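Local atomic coordinates of histone-lysine N-methyltransferase, H3 lysine-9 specific SUVH4 (Arabidopsis thaliana, PDB entry 4QEO), a protein that methylates histone H3 at its ninth residue, a lysine, using S-adenosyl-L-methionine and binds methylated DNA, coupling the two silencing marks in plant chromatin. Residues A[100-105]-A[159-164]; A[252-257]-A[351-356]; A[281-286]-A[386-391]; A[167-172]-A[183-188]. All coordinates share one frame; numbering follows the deposited sequence.

Contact 1 (A[100-105]-A[159-164]); sequences SNYKLP and CEYNVP
Tyr161, in the last turn of helix 151-161, receives the loop 100-105 on one face of its ring. The CA of Tyr102 sits over that face, 4.2 Å from the ring centroid of Tyr161 in a CH-pi contact. The aromatic ring of Tyr102 follows, turning its edge toward the same ring in an offset edge-to-face pair with centroids 5.6 Å apart and planes at 64°. Tyr102 CD1 comes within 3.8 Å of Tyr161 CD1. Farther along the same side, at the rim, Tyr161 CE2 lies 3.8 Å from Lys103 CB, the aliphatic root of a lysine whose amine leads away. Tyr161 OH lies 2.9 Å from a water that donates a hydrogen bond to Asn101 O; tyrosine suits this exposed place, its ring packing on the loop while its hydroxyl meets solvent. The contact belongs to the SRA domain and lies where helix 151-161 gives way to the loop leading into strand 165-172. Asn162 makes that exit with positive phi (58°) in a Schellman motif. Val163 then turns back toward the loop. With its CG2 anti to the carbonyl carbon, this branch of Val163 meets Tyr102 CE1 at 3.8 Å. Val163, on which Ile57 also packs, is buried.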
loop_
_atom_site.group_PDB
_atom_site.type_symbol
_atom_site.label_atom_id
_atom_site.label_comp_id
_atom_site.label_asym_id
_atom_site.label_seq_id
_atom_site.Cartn_x
_atom_site.Cartn_y
_atom_site.Cartn_z
ATOM N N SER A 100 15.273 -26.208 -23.299
ATOM C CA SER A 100 16.286 -27.148 -23.800
ATOM C C SER A 100 17.306 -26.509 -24.741
ATOM O O SER A 100 18.357 -27.079 -25.009
ATOM C CB SER A 100 15.640 -28.384 -24.454
ATOM O OG SER A 100 14.682 -28.028 -25.443
ATOM N N ASN A 101 17.000 -25.316 -25.237
ATOM C CA ASN A 101 17.926 -24.648 -26.134
ATOM C C ASN A 101 18.918 -23.789 -25.355
ATOM O O ASN A 101 19.926 -23.337 -25.886
ATOM C CB ASN A 101 17.186 -23.872 -27.239
ATOM C CG ASN A 101 15.912 -23.195 -26.748
ATOM O OD1 ASN A 101 15.337 -23.574 -25.728
ATOM N ND2 ASN A 101 15.457 -22.192 -27.495
ATOM N N TYR A 102 18.634 -23.599 -24.076
ATOM C CA TYR A 102 19.563 -22.927 -23.179
ATOM C C TYR A 102 20.328 -23.920 -22.280
ATOM O O TYR A 102 19.883 -25.046 -22.054
ATOM C CB TYR A 102 18.794 -21.926 -22.314
ATOM C CG TYR A 102 18.002 -20.893 -23.107
ATOM C CD1 TYR A 102 18.579 -19.690 -23.497
ATOM C CD2 TYR A 102 16.678 -21.119 -23.450
ATOM C CE1 TYR A 102 17.847 -18.732 -24.211
ATOM C CE2 TYR A 102 15.947 -20.178 -24.163
ATOM C CZ TYR A 102 16.532 -18.989 -24.542
ATOM O OH TYR A 102 15.792 -18.058 -25.248
ATOM N N LYS A 103 21.484 -23.497 -21.775
ATOM C CA LYS A 103 22.176 -24.256 -20.746
ATOM C C LYS A 103 21.716 -23.741 -19.389
ATOM O O LYS A 103 21.753 -22.542 -19.141
ATOM C CB LYS A 103 23.690 -24.087 -20.889
ATOM C CG LYS A 103 24.503 -24.847 -19.851
ATOM C CD LYS A 103 25.312 -25.968 -20.491
ATOM C CE LYS A 103 26.367 -26.537 -19.536
ATOM N NZ LYS A 103 27.760 -26.450 -20.096
ATOM N N LEU A 104 21.264 -24.640 -18.515
ATOM C CA LEU A 104 20.836 -24.267 -17.173
ATOM C C LEU A 104 22.005 -24.463 -16.208
ATOM O O LEU A 104 22.919 -25.223 -16.500
ATOM C CB LEU A 104 19.639 -25.131 -16.728
ATOM C CG LEU A 104 18.235 -24.709 -17.168
ATOM C CD1 LEU A 104 17.776 -23.475 -16.399
ATOM C CD2 LEU A 104 18.173 -24.448 -18.672
ATOM N N PRO A 105 21.989 -23.792 -15.048
ATOM C CA PRO A 105 20.993 -22.864 -14.495
ATOM C C PRO A 105 21.019 -21.515 -15.188
ATOM O O PRO A 105 22.030 -21.165 -15.812
ATOM C CB PRO A 105 21.447 -22.695 -13.042
ATOM C CG PRO A 105 22.943 -22.933 -13.104
ATOM C CD PRO A 105 23.112 -24.016 -14.119
ATOM N N CYS A 159 24.791 -14.328 -19.468
ATOM C CA CYS A 159 25.753 -13.635 -20.332
ATOM C C CYS A 159 25.938 -14.376 -21.645
ATOM O O CYS A 159 25.890 -13.779 -22.720
ATOM C CB CYS A 159 27.126 -13.545 -19.632
ATOM S SG CYS A 159 28.386 -12.674 -20.602
ATOM N N GLU A 160 26.152 -15.681 -21.547
ATOM C CA GLU A 160 26.435 -16.498 -22.730
ATOM C C GLU A 160 25.241 -16.661 -23.691
ATOM O O GLU A 160 25.433 -16.898 -24.883
ATOM C CB GLU A 160 26.984 -17.856 -22.295
ATOM C CG GLU A 160 28.449 -17.711 -21.827
ATOM C CD GLU A 160 28.970 -18.894 -21.040
ATOM O OE1 GLU A 160 28.182 -19.821 -20.762
ATOM O OE2 GLU A 160 30.179 -18.874 -20.696
ATOM N N TYR A 161 24.024 -16.518 -23.174
ATOM C CA TYR A 161 22.815 -16.656 -24.011
ATOM C C TYR A 161 21.994 -15.389 -24.262
ATOM O O TYR A 161 20.921 -15.454 -24.879
ATOM C CB TYR A 161 21.895 -17.723 -23.440
ATOM C CG TYR A 161 22.386 -19.099 -23.733
ATOM C CD1 TYR A 161 22.074 -19.708 -24.942
ATOM C CD2 TYR A 161 23.195 -19.785 -22.827
ATOM C CE1 TYR A 161 22.527 -20.969 -25.240
ATOM C CE2 TYR A 161 23.660 -21.062 -23.119
ATOM C CZ TYR A 161 23.317 -21.642 -24.327
ATOM O OH TYR A 161 23.755 -22.895 -24.653
ATOM N N ASN A 162 22.520 -14.254 -23.823
ATOM C CA ASN A 162 21.834 -12.983 -23.907
ATOM C C ASN A 162 20.473 -12.955 -23.195
ATOM O O ASN A 162 19.541 -12.288 -23.647
ATOM C CB ASN A 162 21.717 -12.546 -25.374
ATOM C CG ASN A 162 23.024 -12.094 -25.930
ATOM O OD1 ASN A 162 23.958 -11.829 -25.175
ATOM N ND2 ASN A 162 23.122 -12.013 -27.262
ATOM N N VAL A 163 20.372 -13.682 -22.087
ATOM C CA VAL A 163 19.131 -13.726 -21.297
ATOM C C VAL A 163 19.147 -12.619 -20.256
ATOM O O VAL A 163 20.066 -12.547 -19.445
ATOM C CB VAL A 163 18.992 -15.091 -20.580
ATOM C CG1 VAL A 163 17.795 -15.102 -19.582
ATOM C CG2 VAL A 163 18.854 -16.191 -21.603
ATOM N N PRO A 164 18.133 -11.739 -20.280
ATOM C CA PRO A 164 18.131 -10.612 -19.354
ATOM C C PRO A 164 17.730 -11.016 -17.949
ATOM O O PRO A 164 17.045 -12.023 -17.730
ATOM C CB PRO A 164 17.059 -9.686 -19.930
ATOM C CG PRO A 164 16.146 -10.583 -20.636
ATOM C CD PRO A 164 16.965 -11.721 -21.171
HETATM O O HOH W 1 22.151 -23.892 -26.860
#

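Contact 2 (A[252-257]-A[351-356]); sequences KGIPAT and KRLRFN
Lys252 lies along the backbone of residues 353-356, where a pre-SET segment meets the chain that leads into strand 357-361. The first segment ends in strand 256-257, the parallel neighbour of strand 357-361 in a four-stranded mixed sheet, so this contact lies just upstream of their pairing.

Van der Waals contact comes first. The methylenes of Lys252 pack on peptide groups: Lys252 CD lies 3.6 Å from Phe355 C, and Lys252 CE reaches Arg354 O at 3.4 Å. A long flexible chain suits this place, being oily along its length and charged only at its end. Beside it, Ile254 CD1 meets Leu353 CD2 at 3.9 Å, the two branched side chains crossing at a slant. Phe455 and Val359 also pack on Ile254, which is buried. Leu353 O, with the lysine methylenes close by, is buried without a hydrogen-bonding partner.

Polar contact is looser. The ammonium of Lys252 makes a weak hydrogen bond to Asn356 OD1, and a long, weak ion pair to Glu373. Since Glu373 also accepts a hydrogen bond from the backbone N of Asn356, one carboxylate serves both segments. Arg354 looks elsewhere, its guanidinium bonded to the carbonyl of Asp321.

Water joins the backbones. A single molecule lies 2.7 Å from Phe355 O and 3.2 Å from Gly253 O, but has more acceptors around it than protons to give. The one bend of the Lys252 chain, chi4 -114°, leaves NZ 3.5 Å from both OD1 and ND2 of Asn356.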
loop_
_atom_site.group_PDB
_atom_site.type_symbol
_atom_site.label_atom_id
_atom_site.label_comp_id
_atom_site.label_asym_id
_atom_site.label_seq_id
_atom_site.Cartn_x
_atom_site.Cartn_y
_atom_site.Cartn_z
ATOM N N LYS A 252 -1.028 17.271 11.691
ATOM C CA LYS A 252 -0.079 17.561 10.633
ATOM C C LYS A 252 -0.773 18.425 9.607
ATOM O O LYS A 252 -1.851 18.077 9.137
ATOM C CB LYS A 252 0.386 16.262 10.002
ATOM C CG LYS A 252 1.169 15.400 10.961
ATOM C CD LYS A 252 1.528 14.083 10.327
ATOM C CE LYS A 252 2.616 13.387 11.104
ATOM N NZ LYS A 252 3.860 13.289 10.295
ATOM N N GLY A 253 -0.166 19.560 9.273
ATOM C CA GLY A 253 -0.766 20.494 8.339
ATOM C C GLY A 253 -0.997 19.874 6.976
ATOM O O GLY A 253 -0.239 19.011 6.535
ATOM N N ILE A 254 -2.058 20.310 6.306
ATOM C CA ILE A 254 -2.359 19.818 4.968
ATOM C C ILE A 254 -2.321 20.959 3.953
ATOM O O ILE A 254 -3.319 21.641 3.734
ATOM C CB ILE A 254 -3.731 19.112 4.925
ATOM C CG1 ILE A 254 -3.788 17.992 5.965
ATOM C CG2 ILE A 254 -3.997 18.547 3.540
ATOM C CD1 ILE A 254 -5.204 17.508 6.275
ATOM N N PRO A 255 -1.153 21.186 3.348
ATOM C CA PRO A 255 -1.034 22.209 2.302
ATOM C C PRO A 255 -1.857 21.894 1.053
ATOM O O PRO A 255 -2.157 20.733 0.759
ATOM C CB PRO A 255 0.463 22.202 1.972
ATOM C CG PRO A 255 0.985 20.916 2.522
ATOM C CD PRO A 255 0.155 20.624 3.722
ATOM N N ALA A 256 -2.219 22.941 0.324
ATOM C CA ALA A 256 -2.939 22.785 -0.929
ATOM C C ALA A 256 -2.210 23.507 -2.057
ATOM O O ALA A 256 -1.756 24.634 -1.882
ATOM C CB ALA A 256 -4.365 23.301 -0.791
ATOM N N THR A 257 -2.091 22.856 -3.211
ATOM C CA THR A 257 -1.443 23.469 -4.365
ATOM C C THR A 257 -2.304 23.391 -5.614
ATOM O O THR A 257 -3.037 22.428 -5.816
ATOM C CB THR A 257 -0.076 22.823 -4.674
ATOM O OG1 THR A 257 -0.261 21.437 -4.994
ATOM C CG2 THR A 257 0.861 22.950 -3.475
ATOM N N LYS A 351 -7.325 8.106 16.347
ATOM C CA LYS A 351 -6.077 8.785 16.621
ATOM C C LYS A 351 -5.790 9.891 15.605
ATOM O O LYS A 351 -6.477 10.020 14.581
ATOM C CB LYS A 351 -4.945 7.763 16.748
ATOM C CG LYS A 351 -5.193 6.840 17.942
ATOM C CD LYS A 351 -4.123 5.781 18.128
ATOM C CE LYS A 351 -4.433 4.926 19.363
ATOM N NZ LYS A 351 -3.349 3.942 19.644
ATOM N N ARG A 352 -4.789 10.702 15.913
ATOM C CA ARG A 352 -4.501 11.886 15.126
ATOM C C ARG A 352 -3.956 11.491 13.762
ATOM O O ARG A 352 -3.438 10.386 13.583
ATOM C CB ARG A 352 -3.485 12.746 15.856
ATOM C CG ARG A 352 -2.196 12.024 16.070
ATOM C CD ARG A 352 -1.311 12.780 17.019
ATOM N NE ARG A 352 -0.003 12.145 17.128
ATOM C CZ ARG A 352 0.947 12.558 17.956
ATOM N NH1 ARG A 352 0.719 13.605 18.737
ATOM N NH2 ARG A 352 2.116 11.931 17.998
ATOM N N LEU A 353 -4.087 12.401 12.804
ATOM C CA LEU A 353 -3.597 12.166 11.458
ATOM C C LEU A 353 -2.114 11.805 11.528
ATOM O O LEU A 353 -1.317 12.534 12.120
ATOM C CB LEU A 353 -3.843 13.403 10.590
ATOM C CG LEU A 353 -3.254 13.377 9.181
ATOM C CD1 LEU A 353 -3.815 12.206 8.394
ATOM C CD2 LEU A 353 -3.551 14.697 8.486
ATOM N N ARG A 354 -1.765 10.651 10.963
ATOM C CA ARG A 354 -0.420 10.104 11.071
ATOM C C ARG A 354 0.489 10.532 9.932
ATOM O O ARG A 354 1.690 10.335 10.024
ATOM C CB ARG A 354 -0.445 8.571 11.018
ATOM C CG ARG A 354 -1.210 7.861 12.096
ATOM C CD ARG A 354 -1.524 6.436 11.638
ATOM N NE ARG A 354 -1.962 5.572 12.731
ATOM C CZ ARG A 354 -3.125 5.701 13.367
ATOM N NH1 ARG A 354 -3.972 6.669 13.033
ATOM N NH2 ARG A 354 -3.439 4.870 14.348
ATOM N N PHE A 355 -0.074 11.047 8.843
ATOM C CA PHE A 355 0.717 11.235 7.620
ATOM C C PHE A 355 0.707 12.665 7.108
ATOM O O PHE A 355 -0.276 13.387 7.272
ATOM C CB PHE A 355 0.215 10.324 6.486
ATOM C CG PHE A 355 0.032 8.888 6.888
ATOM C CD1 PHE A 355 1.117 8.047 7.013
ATOM C CD2 PHE A 355 -1.233 8.379 7.127
ATOM C CE1 PHE A 355 0.953 6.720 7.383
ATOM C CE2 PHE A 355 -1.407 7.055 7.497
ATOM C CZ PHE A 355 -0.309 6.225 7.628
ATOM N N ASN A 356 1.798 13.050 6.450
ATOM C CA ASN A 356 1.876 14.333 5.775
ATOM C C ASN A 356 1.193 14.241 4.417
ATOM O O ASN A 356 1.662 13.543 3.529
ATOM C CB ASN A 356 3.342 14.758 5.625
ATOM C CG ASN A 356 4.019 14.992 6.976
ATOM O OD1 ASN A 356 3.509 15.730 7.813
ATOM N ND2 ASN A 356 5.169 14.355 7.188
HETATM O O HOH W 2 -1.104 15.892 6.663
#

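Contact 3 (A[281-286]-A[386-391]); sequences PNVIIP and GVVRRT
The amide of Asn282 approaches the guanidinium of Arg390 at its edge, near its plane, with the two flat groups turned 51° apart. Asn282 ND2 stands 4.0 Å from Arg390 NE, a van der Waals approach; the charge of Arg390 is met by a salt bridge to Asp393. The neighbouring guanidinium of Arg389 heads the other way, its NE paired with Asp448, and has Val387 CG1 3.7 Å above the centre of one face. A bend at chi3 (29°) brings NE and the guanidinium of Arg390 beside the Asn282 amide. Asn282 O lies 3.6 Å from Arg390 CD. Strand 387-390 belongs to a mixed sheet of the SET domain in which strand 278-279, from the pre-SET side, pairs parallel with it. Beyond that pairing, at residues 281-286, direct hydrogen bonds to 386-391 cease and a water spans the gap: it donates to Asn282 OD1 and accepts from Arg390 N, each at 2.9 Å. Val283 packs next to it. Val283 CG2 lies 3.5 Å from Val388 O; the two valine side chains cross at about a right angle, Val283 CG1 to Val388 CG1 4.0 Å. A compact, beta-branched side chain suits this buried place against the strand backbone, where Phe445 also packs on Val283.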
loop_
_atom_site.group_PDB
_atom_site.type_symbol
_atom_site.label_atom_id
_atom_site.label_comp_id
_atom_site.label_asym_id
_atom_site.label_seq_id
_atom_site.Cartn_x
_atom_site.Cartn_y
_atom_site.Cartn_z
ATOM N N PRO A 281 -30.433 18.756 13.666
ATOM C CA PRO A 281 -31.578 18.695 14.584
ATOM C C PRO A 281 -32.494 17.479 14.396
ATOM O O PRO A 281 -32.901 16.870 15.380
ATOM C CB PRO A 281 -32.356 19.973 14.249
ATOM C CG PRO A 281 -31.349 20.914 13.627
ATOM C CD PRO A 281 -30.090 20.150 13.329
ATOM N N ASN A 282 -32.809 17.144 13.152
ATOM C CA ASN A 282 -33.788 16.101 12.855
ATOM C C ASN A 282 -33.161 14.714 12.778
ATOM O O ASN A 282 -33.846 13.713 12.568
ATOM C CB ASN A 282 -34.530 16.431 11.554
ATOM C CG ASN A 282 -33.639 17.116 10.533
ATOM O OD1 ASN A 282 -32.443 17.314 10.768
ATOM N ND2 ASN A 282 -34.216 17.484 9.394
ATOM N N VAL A 283 -31.845 14.664 12.927
ATOM C CA VAL A 283 -31.152 13.394 13.032
ATOM C C VAL A 283 -31.105 12.995 14.498
ATOM O O VAL A 283 -30.820 13.817 15.365
ATOM C CB VAL A 283 -29.736 13.465 12.429
ATOM C CG1 VAL A 283 -28.957 12.205 12.750
ATOM C CG2 VAL A 283 -29.834 13.662 10.927
ATOM N N ILE A 284 -31.416 11.735 14.770
ATOM C CA ILE A 284 -31.499 11.238 16.136
ATOM C C ILE A 284 -30.161 10.711 16.613
ATOM O O ILE A 284 -29.434 10.064 15.860
ATOM C CB ILE A 284 -32.566 10.122 16.246
ATOM C CG1 ILE A 284 -33.953 10.680 15.913
ATOM C CG2 ILE A 284 -32.568 9.491 17.631
ATOM C CD1 ILE A 284 -34.362 11.857 16.782
ATOM N N ILE A 285 -29.817 11.010 17.859
ATOM C CA ILE A 285 -28.581 10.485 18.432
ATOM C C ILE A 285 -28.880 9.214 19.214
ATOM O O ILE A 285 -29.576 9.255 20.220
ATOM C CB ILE A 285 -27.884 11.521 19.329
ATOM C CG1 ILE A 285 -27.776 12.855 18.588
ATOM C CG2 ILE A 285 -26.505 11.027 19.734
ATOM C CD1 ILE A 285 -27.166 13.963 19.412
ATOM N N PRO A 286 -28.358 8.074 18.736
ATOM C CA PRO A 286 -28.594 6.747 19.318
ATOM C C PRO A 286 -28.124 6.693 20.755
ATOM O O PRO A 286 -27.340 7.548 21.150
ATOM C CB PRO A 286 -27.698 5.832 18.474
ATOM C CG PRO A 286 -27.468 6.566 17.218
ATOM C CD PRO A 286 -27.429 8.013 17.599
ATOM N N GLY A 386 -18.341 15.468 8.208
ATOM C CA GLY A 386 -19.195 16.478 7.602
ATOM C C GLY A 386 -20.411 16.674 8.496
ATOM O O GLY A 386 -20.362 16.330 9.683
ATOM N N VAL A 387 -21.497 17.212 7.942
ATOM C CA VAL A 387 -22.744 17.353 8.691
ATOM C C VAL A 387 -23.639 16.146 8.456
ATOM O O VAL A 387 -24.072 15.909 7.334
ATOM C CB VAL A 387 -23.536 18.609 8.275
ATOM C CG1 VAL A 387 -24.839 18.705 9.082
ATOM C CG2 VAL A 387 -22.707 19.852 8.477
ATOM N N VAL A 388 -23.922 15.386 9.509
ATOM C CA VAL A 388 -24.803 14.227 9.380
ATOM C C VAL A 388 -26.253 14.670 9.208
ATOM O O VAL A 388 -26.836 15.267 10.114
ATOM C CB VAL A 388 -24.723 13.307 10.598
ATOM C CG1 VAL A 388 -25.673 12.133 10.421
ATOM C CG2 VAL A 388 -23.293 12.816 10.802
ATOM N N ARG A 389 -26.822 14.378 8.042
ATOM C CA ARG A 389 -28.189 14.768 7.712
ATOM C C ARG A 389 -29.030 13.537 7.385
ATOM O O ARG A 389 -28.501 12.459 7.081
ATOM C CB ARG A 389 -28.216 15.725 6.510
ATOM C CG ARG A 389 -27.268 16.921 6.598
ATOM C CD ARG A 389 -27.613 17.998 5.561
ATOM N NE ARG A 389 -26.687 19.130 5.609
ATOM C CZ ARG A 389 -26.836 20.200 6.388
ATOM N NH1 ARG A 389 -27.885 20.304 7.191
ATOM N NH2 ARG A 389 -25.935 21.175 6.361
ATOM N N ARG A 390 -30.344 13.700 7.464
ATOM C CA ARG A 390 -31.263 12.697 6.943
ATOM C C ARG A 390 -31.200 12.761 5.424
ATOM O O ARG A 390 -31.177 13.848 4.844
ATOM C CB ARG A 390 -32.685 12.971 7.428
ATOM C CG ARG A 390 -33.277 11.881 8.303
ATOM C CD ARG A 390 -34.314 12.466 9.255
ATOM N NE ARG A 390 -34.966 13.651 8.702
ATOM C CZ ARG A 390 -36.183 13.660 8.168
ATOM N NH1 ARG A 390 -36.897 12.542 8.116
ATOM N NH2 ARG A 390 -36.692 14.789 7.691
ATOM N N THR A 391 -31.153 11.598 4.785
ATOM C CA THR A 391 -31.064 11.529 3.330
ATOM C C THR A 391 -32.259 12.189 2.645
ATOM O O THR A 391 -32.094 12.857 1.627
ATOM C CB THR A 391 -30.923 10.079 2.838
ATOM O OG1 THR A 391 -31.892 9.255 3.499
ATOM C CG2 THR A 391 -29.522 9.559 3.138
HETATM O O HOH W 3 -31.368 16.310 8.293
#

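Contact 4 (A[167-172]-A[183-188])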
loop_
_atom_site.group_PDB
_atom_site.type_symbol
_atom_site.label_atom_id
_atom_site.label_comp_id
_atom_site.label_asym_id
_atom_site.label_seq_id
_atom_site.Cartn_x
_atom_site.Cartn_y
_atom_site.Cartn_z
ATOM N N VAL A 167 16.440 -6.599 -12.226
ATOM C CA VAL A 167 17.317 -6.008 -11.227
ATOM C C VAL A 167 16.470 -5.145 -10.289
ATOM O O VAL A 167 15.683 -4.301 -10.728
ATOM C CB VAL A 167 18.450 -5.162 -11.874
ATOM C CG1 VAL A 167 19.213 -4.410 -10.799
ATOM C CG2 VAL A 167 19.380 -6.061 -12.694
ATOM N N THR A 168 16.628 -5.394 -8.996
ATOM C CA THR A 168 15.864 -4.710 -7.960
ATOM C C THR A 168 16.824 -4.130 -6.937
ATOM O O THR A 168 17.764 -4.804 -6.510
ATOM C CB THR A 168 14.889 -5.692 -7.278
ATOM O OG1 THR A 168 13.944 -6.163 -8.252
ATOM C CG2 THR A 168 14.143 -5.016 -6.097
ATOM N N ARG A 169 16.594 -2.874 -6.560
ATOM C CA ARG A 169 17.489 -2.184 -5.634
ATOM C C ARG A 169 16.799 -1.962 -4.286
ATOM O O ARG A 169 15.646 -1.519 -4.239
ATOM C CB ARG A 169 17.887 -0.815 -6.189
ATOM C CG ARG A 169 19.055 -0.819 -7.194
ATOM C CD ARG A 169 19.291 0.591 -7.758
ATOM N NE ARG A 169 20.413 0.586 -8.691
ATOM C CZ ARG A 169 20.306 0.285 -9.984
ATOM N NH1 ARG A 169 19.117 -0.002 -10.512
ATOM N NH2 ARG A 169 21.389 0.296 -10.759
ATOM N N GLY A 170 17.518 -2.244 -3.207
ATOM C CA GLY A 170 17.078 -1.865 -1.882
ATOM C C GLY A 170 17.386 -0.396 -1.695
ATOM O O GLY A 170 18.350 0.114 -2.258
ATOM N N HIS A 171 16.550 0.287 -0.922
ATOM C CA HIS A 171 16.700 1.706 -0.653
ATOM C C HIS A 171 16.364 1.887 0.814
ATOM O O HIS A 171 15.368 1.334 1.299
ATOM C CB HIS A 171 15.698 2.555 -1.455
ATOM C CG HIS A 171 15.832 2.441 -2.947
ATOM N ND1 HIS A 171 16.670 3.248 -3.686
ATOM C CD2 HIS A 171 15.187 1.652 -3.841
ATOM C CE1 HIS A 171 16.556 2.945 -4.967
ATOM N NE2 HIS A 171 15.659 1.984 -5.090
ATOM N N ASN A 172 17.183 2.664 1.514
ATOM C CA ASN A 172 16.865 3.069 2.875
ATOM C C ASN A 172 15.813 4.153 2.850
ATOM O O ASN A 172 15.839 5.031 1.988
ATOM C CB ASN A 172 18.111 3.566 3.601
ATOM C CG ASN A 172 18.964 2.434 4.121
ATOM O OD1 ASN A 172 18.470 1.331 4.363
ATOM N ND2 ASN A 172 20.254 2.697 4.299
ATOM N N THR A 183 12.908 -1.435 -5.178
ATOM C CA THR A 183 12.285 -1.035 -6.434
ATOM C C THR A 183 12.790 -1.918 -7.555
ATOM O O THR A 183 14.001 -2.079 -7.736
ATOM C CB THR A 183 12.576 0.432 -6.790
ATOM O OG1 THR A 183 13.989 0.588 -7.008
ATOM C CG2 THR A 183 12.120 1.345 -5.655
ATOM N N TYR A 184 11.859 -2.505 -8.296
ATOM C CA TYR A 184 12.208 -3.189 -9.530
ATOM C C TYR A 184 12.613 -2.156 -10.576
ATOM O O TYR A 184 11.800 -1.312 -10.967
ATOM C CB TYR A 184 11.018 -4.017 -10.029
ATOM C CG TYR A 184 11.227 -4.559 -11.426
ATOM C CD1 TYR A 184 12.400 -5.230 -11.758
ATOM C CD2 TYR A 184 10.246 -4.416 -12.405
ATOM C CE1 TYR A 184 12.609 -5.717 -13.038
ATOM C CE2 TYR A 184 10.442 -4.904 -13.684
ATOM C CZ TYR A 184 11.623 -5.554 -13.995
ATOM O OH TYR A 184 11.822 -6.042 -15.270
ATOM N N ASP A 185 13.856 -2.233 -11.054
ATOM C CA ASP A 185 14.393 -1.187 -11.903
ATOM C C ASP A 185 14.507 -1.570 -13.379
ATOM O O ASP A 185 15.100 -0.831 -14.175
ATOM C CB ASP A 185 15.752 -0.726 -11.358
ATOM C CG ASP A 185 15.621 0.054 -10.053
ATOM O OD1 ASP A 185 14.498 0.505 -9.725
ATOM O OD2 ASP A 185 16.639 0.224 -9.356
ATOM N N GLY A 186 13.945 -2.718 -13.743
ATOM C CA GLY A 186 13.928 -3.132 -15.140
ATOM C C GLY A 186 14.878 -4.268 -15.480
ATOM O O GLY A 186 15.570 -4.815 -14.605
ATOM N N LEU A 187 14.926 -4.623 -16.761
ATOM C CA LEU A 187 15.788 -5.699 -17.206
ATOM C C LEU A 187 17.212 -5.197 -17.536
ATOM O O LEU A 187 17.382 -4.103 -18.077
ATOM C CB LEU A 187 15.166 -6.360 -18.438
ATOM C CG LEU A 187 13.747 -6.902 -18.199
ATOM C CD1 LEU A 187 13.127 -7.293 -19.507
ATOM C CD2 LEU A 187 13.846 -8.135 -17.285
ATOM N N TYR A 188 18.214 -6.008 -17.207
ATOM C CA TYR A 188 19.614 -5.745 -17.562
ATOM C C TYR A 188 20.171 -6.980 -18.237
ATOM O O TYR A 188 19.800 -8.106 -17.903
ATOM C CB TYR A 188 20.461 -5.467 -16.304
ATOM C CG TYR A 188 20.237 -4.119 -15.617
ATOM C CD1 TYR A 188 19.006 -3.771 -15.074
ATOM C CD2 TYR A 188 21.297 -3.216 -15.470
ATOM C CE1 TYR A 188 18.819 -2.544 -14.420
ATOM C CE2 TYR A 188 21.119 -1.991 -14.810
ATOM C CZ TYR A 188 19.887 -1.661 -14.293
ATOM O OH TYR A 188 19.707 -0.441 -13.663
#
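Arg169 NH1 donates to Asp185 OD2 at 2.7 Å in a salt bridge, meeting that oxygen on its anti side, with the guanidinium and carboxylate nearly coplanar. Arg169 NH1 also donates to Tyr188 OH at 3.2 Å, in the guanidinium plane. Asp185 OD1 accepts from Thr183 OG1 at 2.8 Å, and Thr183 OG1 in turn accepts from His171 NE2 at 2.9 Å, near the imidazole plane. Threonine suits the middle of this relay because its hydroxyl both gives and receives. Val167 CG2 packs on Tyr188 CD1 at a close 3.3 Å.

An antiparallel beta hairpin of the SRA domain positions these groups. Arg169 and Thr183 form a hydrogen-bonded pair, Thr168 and Tyr184 a non-hydrogen-bonded one. Then Val167 O accepts from Asp185 N at 2.8 Å and Val167 N donates to Gly186 O at 3.1 Å: a beta bulge. Gly186 has phi 107° and psi -177°, where a CB would strike the preceding carbonyl.

Farther out, Asp121 forms a salt bridge with Arg169 NE, and Ala123 O is hydrogen-bonded to both Arg169 NH2 and Tyr188 OH. The salt bridge and the Thr183 hydroxyl would be expected to favour ionised Asp185, while two carboxylates offset the buried charge of Arg169.

Contacts 1 and 4 both lie in the SRA domain and touch, Pro164 packing on Leu187 and on the backbone of Tyr188; helix 151-161 leads directly into strand 165-172. Contacts 2 and 3 lie at the pre-SET and SET junction on the other half of the chain, and their segments alternate along the sequence. Contact 4 is buried, and direct hydrogen bonds and a salt bridge hold it. Contact 1, at the surface, relies on an edge-to-face tyrosine pair and a water. Contacts 2 and 3 are intermediate: each sits beside a parallel strand pairing, and each combines aliphatic packing with a water reaching the backbone. In contact 2 a lysine covers peptide groups, whereas in contact 3 valine does so.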